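Local coordinates for protein putative glutathione S-transferase (Corynebacterium glutamicum, PDB 3M1G) that probably acts as a glutathione transferase, with a thioredoxin-like N-terminal domain and an all-helical C-terminal domain of the Omega-like type, at residues Phe284-Glu297 with Ile348-Gln361. Residues are numbered along the deposited sequence; the frame is centred on the assembly and turned at random.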
loop_
_atom_site.group_PDB
_atom_site.type_symbol
_atom_site.label_atom_id
_atom_site.label_comp_id
_atom_site.label_asym_id
_atom_site.label_seq_id
_atom_site.Cartn_x
_atom_site.Cartn_y
_atom_site.Cartn_z
ATOM N N PHE A 284 17.281 2.798 -11.224
ATOM C CA PHE A 284 16.403 2.164 -12.207
ATOM C C PHE A 284 16.745 2.609 -13.616
ATOM O O PHE A 284 16.787 1.800 -14.526
ATOM C CB PHE A 284 14.914 2.437 -11.922
ATOM C CG PHE A 284 13.985 1.772 -12.902
ATOM C CD1 PHE A 284 13.647 2.397 -14.102
ATOM C CD2 PHE A 284 13.473 0.498 -12.634
ATOM C CE1 PHE A 284 12.819 1.754 -15.052
ATOM C CE2 PHE A 284 12.623 -0.142 -13.556
ATOM C CZ PHE A 284 12.301 0.498 -14.767
ATOM N N GLN A 285 17.002 3.893 -13.772
ATOM C CA GLN A 285 17.276 4.500 -15.084
ATOM C C GLN A 285 18.693 4.236 -15.581
ATOM O O GLN A 285 19.030 4.645 -16.673
ATOM C CB GLN A 285 16.985 5.996 -15.042
ATOM C CG GLN A 285 15.511 6.291 -14.696
ATOM C CD GLN A 285 15.213 7.727 -14.357
ATOM O OE1 GLN A 285 16.032 8.621 -14.572
ATOM N NE2 GLN A 285 14.010 7.964 -13.810
ATOM N N THR A 286 19.489 3.492 -14.814
ATOM C CA THR A 286 20.872 3.153 -15.194
ATOM C C THR A 286 20.893 1.780 -15.867
ATOM O O THR A 286 20.195 0.850 -15.441
ATOM C CB THR A 286 21.773 3.139 -13.939
ATOM O OG1 THR A 286 21.684 4.418 -13.286
ATOM C CG2 THR A 286 23.248 2.799 -14.263
ATOM N N PRO A 287 21.711 1.624 -16.921
ATOM C CA PRO A 287 21.868 0.305 -17.533
ATOM C C PRO A 287 22.184 -0.782 -16.537
ATOM O O PRO A 287 22.912 -0.538 -15.578
ATOM C CB PRO A 287 23.050 0.517 -18.512
ATOM C CG PRO A 287 22.907 1.923 -18.920
ATOM C CD PRO A 287 22.468 2.655 -17.652
ATOM N N GLY A 288 21.627 -1.973 -16.760
ATOM C CA GLY A 288 21.812 -3.096 -15.853
ATOM C C GLY A 288 20.700 -3.249 -14.818
ATOM O O GLY A 288 20.417 -4.353 -14.355
ATOM N N PHE A 289 20.056 -2.141 -14.485
ATOM C CA PHE A 289 19.085 -2.099 -13.378
ATOM C C PHE A 289 17.644 -2.257 -13.961
ATOM O O PHE A 289 17.087 -3.369 -13.964
ATOM C CB PHE A 289 19.284 -0.801 -12.573
ATOM C CG PHE A 289 20.550 -0.776 -11.736
ATOM C CD1 PHE A 289 21.747 -0.337 -12.268
ATOM C CD2 PHE A 289 20.533 -1.174 -10.407
ATOM C CE1 PHE A 289 22.906 -0.301 -11.509
ATOM C CE2 PHE A 289 21.705 -1.132 -9.612
ATOM C CZ PHE A 289 22.907 -0.705 -10.181
ATOM N N GLY A 290 17.074 -1.183 -14.498
ATOM C CA GLY A 290 15.720 -1.220 -15.030
ATOM C C GLY A 290 15.537 -2.210 -16.156
ATOM O O GLY A 290 14.478 -2.824 -16.279
ATOM N N ASP A 291 16.583 -2.410 -16.958
ATOM C CA ASP A 291 16.480 -3.285 -18.124
ATOM C C ASP A 291 16.657 -4.749 -17.754
ATOM O O ASP A 291 16.691 -5.593 -18.633
ATOM C CB ASP A 291 17.413 -2.804 -19.292
ATOM C CG ASP A 291 18.936 -2.912 -18.979
ATOM O OD1 ASP A 291 19.345 -3.342 -17.863
ATOM O OD2 ASP A 291 19.747 -2.563 -19.900
ATOM N N THR A 292 16.815 -5.058 -16.459
ATOM C CA THR A 292 16.723 -6.427 -15.993
ATOM C C THR A 292 15.514 -6.620 -15.011
ATOM O O THR A 292 15.399 -7.681 -14.345
ATOM C CB THR A 292 18.019 -6.868 -15.337
ATOM O OG1 THR A 292 18.284 -6.093 -14.156
ATOM C CG2 THR A 292 19.254 -6.722 -16.338
ATOM N N THR A 293 14.657 -5.594 -14.903
ATOM C CA THR A 293 13.560 -5.587 -13.925
ATOM C C THR A 293 12.243 -5.842 -14.661
ATOM O O THR A 293 11.816 -5.004 -15.474
ATOM C CB THR A 293 13.493 -4.252 -13.179
ATOM O OG1 THR A 293 14.745 -4.011 -12.531
ATOM C CG2 THR A 293 12.357 -4.239 -12.107
ATOM N N ASP A 294 11.644 -7.006 -14.403
ATOM C CA ASP A 294 10.361 -7.388 -15.004
ATOM C C ASP A 294 9.277 -7.340 -13.924
ATOM O O ASP A 294 9.148 -8.261 -13.098
ATOM C CB ASP A 294 10.452 -8.776 -15.650
ATOM C CG ASP A 294 9.192 -9.150 -16.467
ATOM O OD1 ASP A 294 8.095 -8.752 -16.039
ATOM O OD2 ASP A 294 9.325 -9.851 -17.523
ATOM N N PHE A 295 8.517 -6.252 -13.924
ATOM C CA PHE A 295 7.542 -6.016 -12.854
ATOM C C PHE A 295 6.406 -7.036 -12.868
ATOM O O PHE A 295 5.906 -7.413 -11.809
ATOM C CB PHE A 295 6.990 -4.600 -12.918
ATOM C CG PHE A 295 7.967 -3.547 -12.483
ATOM C CD1 PHE A 295 8.285 -3.395 -11.158
ATOM C CD2 PHE A 295 8.544 -2.690 -13.408
ATOM C CE1 PHE A 295 9.155 -2.409 -10.754
ATOM C CE2 PHE A 295 9.408 -1.722 -13.026
ATOM C CZ PHE A 295 9.720 -1.569 -11.676
ATOM N N THR A 296 6.031 -7.513 -14.052
ATOM C CA THR A 296 4.982 -8.534 -14.165
ATOM C C THR A 296 5.393 -9.840 -13.530
ATOM O O THR A 296 4.621 -10.419 -12.786
ATOM C CB THR A 296 4.563 -8.758 -15.626
ATOM O OG1 THR A 296 4.062 -7.524 -16.139
ATOM C CG2 THR A 296 3.471 -9.850 -15.762
ATOM N N GLU A 297 6.619 -10.308 -13.806
ATOM C CA GLU A 297 7.061 -11.576 -13.238
ATOM C C GLU A 297 7.318 -11.436 -11.764
ATOM O O GLU A 297 7.067 -12.369 -11.009
ATOM C CB GLU A 297 8.304 -12.128 -13.957
ATOM C CG GLU A 297 7.928 -12.608 -15.343
ATOM C CD GLU A 297 8.946 -13.487 -16.026
ATOM O OE1 GLU A 297 9.945 -13.873 -15.399
ATOM O OE2 GLU A 297 8.708 -13.824 -17.212
ATOM N N ILE A 348 21.531 -5.479 -24.882
ATOM C CA ILE A 348 21.213 -6.665 -24.063
ATOM C C ILE A 348 21.058 -7.896 -25.001
ATOM O O ILE A 348 20.519 -7.776 -26.081
ATOM C CB ILE A 348 19.950 -6.386 -23.194
ATOM C CG1 ILE A 348 19.896 -7.325 -21.982
ATOM C CG2 ILE A 348 18.667 -6.444 -24.054
ATOM C CD1 ILE A 348 19.105 -6.765 -20.791
ATOM N N PRO A 349 21.601 -9.064 -24.635
ATOM C CA PRO A 349 21.530 -10.138 -25.640
ATOM C C PRO A 349 20.116 -10.621 -25.967
ATOM O O PRO A 349 19.187 -10.517 -25.125
ATOM C CB PRO A 349 22.375 -11.261 -25.006
ATOM C CG PRO A 349 23.362 -10.505 -24.098
ATOM C CD PRO A 349 22.494 -9.421 -23.511
ATOM N N ALA A 350 19.948 -11.111 -27.195
ATOM C CA ALA A 350 18.659 -11.558 -27.695
ATOM C C ALA A 350 18.168 -12.663 -26.779
ATOM O O ALA A 350 18.909 -13.593 -26.488
ATOM C CB ALA A 350 18.763 -12.068 -29.180
ATOM N N GLY A 351 16.946 -12.549 -26.281
ATOM C CA GLY A 351 16.438 -13.545 -25.339
ATOM C C GLY A 351 16.610 -13.142 -23.875
ATOM O O GLY A 351 15.944 -13.700 -22.988
ATOM N N GLU A 352 17.460 -12.162 -23.596
ATOM C CA GLU A 352 17.672 -11.759 -22.202
ATOM C C GLU A 352 16.960 -10.458 -21.854
ATOM O O GLU A 352 17.091 -10.002 -20.738
ATOM C CB GLU A 352 19.170 -11.619 -21.863
ATOM C CG GLU A 352 20.014 -12.825 -22.199
ATOM C CD GLU A 352 21.432 -12.780 -21.597
ATOM O OE1 GLU A 352 21.774 -11.880 -20.777
ATOM O OE2 GLU A 352 22.212 -13.674 -21.955
ATOM N N GLU A 353 16.270 -9.842 -22.807
ATOM C CA GLU A 353 15.490 -8.617 -22.532
ATOM C C GLU A 353 14.268 -8.883 -21.644
ATOM O O GLU A 353 13.808 -9.994 -21.548
ATOM C CB GLU A 353 15.066 -7.936 -23.842
ATOM C CG GLU A 353 13.919 -8.585 -24.602
ATOM C CD GLU A 353 14.296 -9.875 -25.386
ATOM O OE1 GLU A 353 15.497 -10.247 -25.498
ATOM O OE2 GLU A 353 13.346 -10.522 -25.885
ATOM N N VAL A 354 13.771 -7.851 -20.985
ATOM C CA VAL A 354 12.578 -7.962 -20.146
ATOM C C VAL A 354 11.404 -8.327 -21.067
ATOM O O VAL A 354 11.204 -7.694 -22.087
ATOM C CB VAL A 354 12.337 -6.655 -19.394
ATOM C CG1 VAL A 354 10.901 -6.558 -18.843
ATOM C CG2 VAL A 354 13.391 -6.519 -18.298
ATOM N N LYS A 355 10.730 -9.423 -20.742
ATOM C CA LYS A 355 9.656 -9.970 -21.569
ATOM C C LYS A 355 8.377 -9.153 -21.405
ATOM O O LYS A 355 7.614 -9.016 -22.356
ATOM C CB LYS A 355 9.407 -11.448 -21.225
ATOM C CG LYS A 355 10.606 -12.365 -21.464
ATOM C CD LYS A 355 10.889 -12.535 -22.959
ATOM C CE LYS A 355 11.989 -13.568 -23.223
ATOM N NZ LYS A 355 12.180 -13.736 -24.668
ATOM N N ASN A 356 8.174 -8.566 -20.226
ATOM C CA ASN A 356 6.972 -7.764 -19.963
ATOM C C ASN A 356 7.281 -6.283 -19.665
ATOM O O ASN A 356 7.062 -5.799 -18.557
ATOM C CB ASN A 356 6.190 -8.404 -18.803
ATOM C CG ASN A 356 5.893 -9.881 -19.049
ATOM O OD1 ASN A 356 4.922 -10.202 -19.712
ATOM N ND2 ASN A 356 6.737 -10.776 -18.529
ATOM N N PRO A 357 7.793 -5.555 -20.664
ATOM C CA PRO A 357 8.221 -4.202 -20.406
ATOM C C PRO A 357 7.034 -3.280 -20.112
ATOM O O PRO A 357 5.998 -3.423 -20.734
ATOM C CB PRO A 357 8.920 -3.806 -21.714
ATOM C CG PRO A 357 8.214 -4.625 -22.776
ATOM C CD PRO A 357 7.881 -5.918 -22.089
ATOM N N GLU A 358 7.180 -2.367 -19.148
ATOM C CA GLU A 358 6.237 -1.266 -18.976
ATOM C C GLU A 358 6.387 -0.298 -20.139
ATOM O O GLU A 358 7.369 -0.404 -20.882
ATOM C CB GLU A 358 6.507 -0.538 -17.659
ATOM C CG GLU A 358 6.221 -1.375 -16.424
ATOM C CD GLU A 358 4.715 -1.718 -16.283
ATOM O OE1 GLU A 358 3.857 -0.845 -16.528
ATOM O OE2 GLU A 358 4.392 -2.867 -15.928
ATOM N N PRO A 359 5.405 0.642 -20.332
ATOM C CA PRO A 359 5.536 1.528 -21.516
ATOM C C PRO A 359 6.827 2.355 -21.456
ATOM O O PRO A 359 7.343 2.728 -22.465
ATOM C CB PRO A 359 4.273 2.420 -21.474
ATOM C CG PRO A 359 3.259 1.658 -20.617
ATOM C CD PRO A 359 4.106 0.797 -19.645
ATOM N N PHE A 360 7.376 2.594 -20.267
ATOM C CA PHE A 360 8.593 3.402 -20.146
ATOM C C PHE A 360 9.907 2.582 -20.229
ATOM O O PHE A 360 10.991 3.150 -20.171
ATOM C CB PHE A 360 8.525 4.236 -18.837
ATOM C CG PHE A 360 8.299 3.399 -17.587
ATOM C CD1 PHE A 360 9.369 2.806 -16.943
ATOM C CD2 PHE A 360 7.005 3.174 -17.106
ATOM C CE1 PHE A 360 9.178 2.020 -15.813
ATOM C CE2 PHE A 360 6.795 2.397 -15.989
ATOM C CZ PHE A 360 7.874 1.808 -15.337
ATOM N N GLN A 361 9.829 1.264 -20.422
ATOM C CA GLN A 361 11.027 0.425 -20.520
ATOM C C GLN A 361 11.391 0.101 -21.988
ATOM O O GLN A 361 10.456 0.002 -22.789
ATOM C CB GLN A 361 10.819 -0.878 -19.750
ATOM C CG GLN A 361 10.932 -0.725 -18.233
ATOM C CD GLN A 361 10.721 -2.037 -17.530
ATOM O OE1 GLN A 361 9.619 -2.598 -17.564
ATOM N NE2 GLN A 361 11.769 -2.544 -16.883
HETATM O O HOH W 1 15.338 -5.453 -21.028
HETATM O O HOH W 2 11.566 -10.776 -18.379
HETATM O O HOH W 3 8.499 -4.748 -16.306
HETATM O O HOH W 4 5.387 -5.227 -16.536
HETATM O O HOH W 5 6.652 -13.539 -18.563
#
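Phe-284 and Phe-360 meet at the edge of the Phe-360 ring, where Phe-284 CE1 lies in plane and Phe-284 CZ comes to 3.6 Å from Phe-360 CE1; the ring planes stand 59° apart. One face of Phe-360 carries Glu-358 CB, and one face of Phe-284 carries the CA of Gly-290. Phe-295 takes Thr-293 CG2 on a face and Gln-361 OE1 at its edge.

Segments that share no backbone pairing can still be joined through side-chain amides, and Gln-361 illustrates this. Its extended chain brings NE2 to Thr-293 O at 2.8 Å in a nearly straight bond that lies in both the amide and the carbonyl planes, while a weak second bond runs to Gly-290 O. The other end of the amide is engaged too: OE1 accepts from Glu-358 N, so that bonds at both ends hold the amide's rotation.

Asn-356 plays the matching part at the helix start. With CG turned away from its own nitrogen (chi1 -172°), the carboxylate of Asp-294, the N-cap, reaches both the first turn of the helix and Asn-356. OD1 accepts from Glu-297 N, whereas OD2 receives Asn-356 ND2 at 2.9 Å on its syn lone pair and Asn-356 N at 3.2 Å from above the carboxylate plane. A water linking OD2 to Lys-355 N adds to this grip. Between the two amides, Val-354 sets CG2 3.4 Å from Asp-291 O, and another water joins that carbonyl to Val-354 N.

The C-terminal tail lies along the linker between helices 274-284 and 295-305. Phe-284, Thr-293 and Phe-295 pack on helix 243-253, and Phe-324 meets the rings of Phe-284 and Phe-295. Toward the thioredoxin-like domain, Thr-292 and Ile-348 touch helix 71-83, where Arg-81 forms a salt bridge with Asp-291.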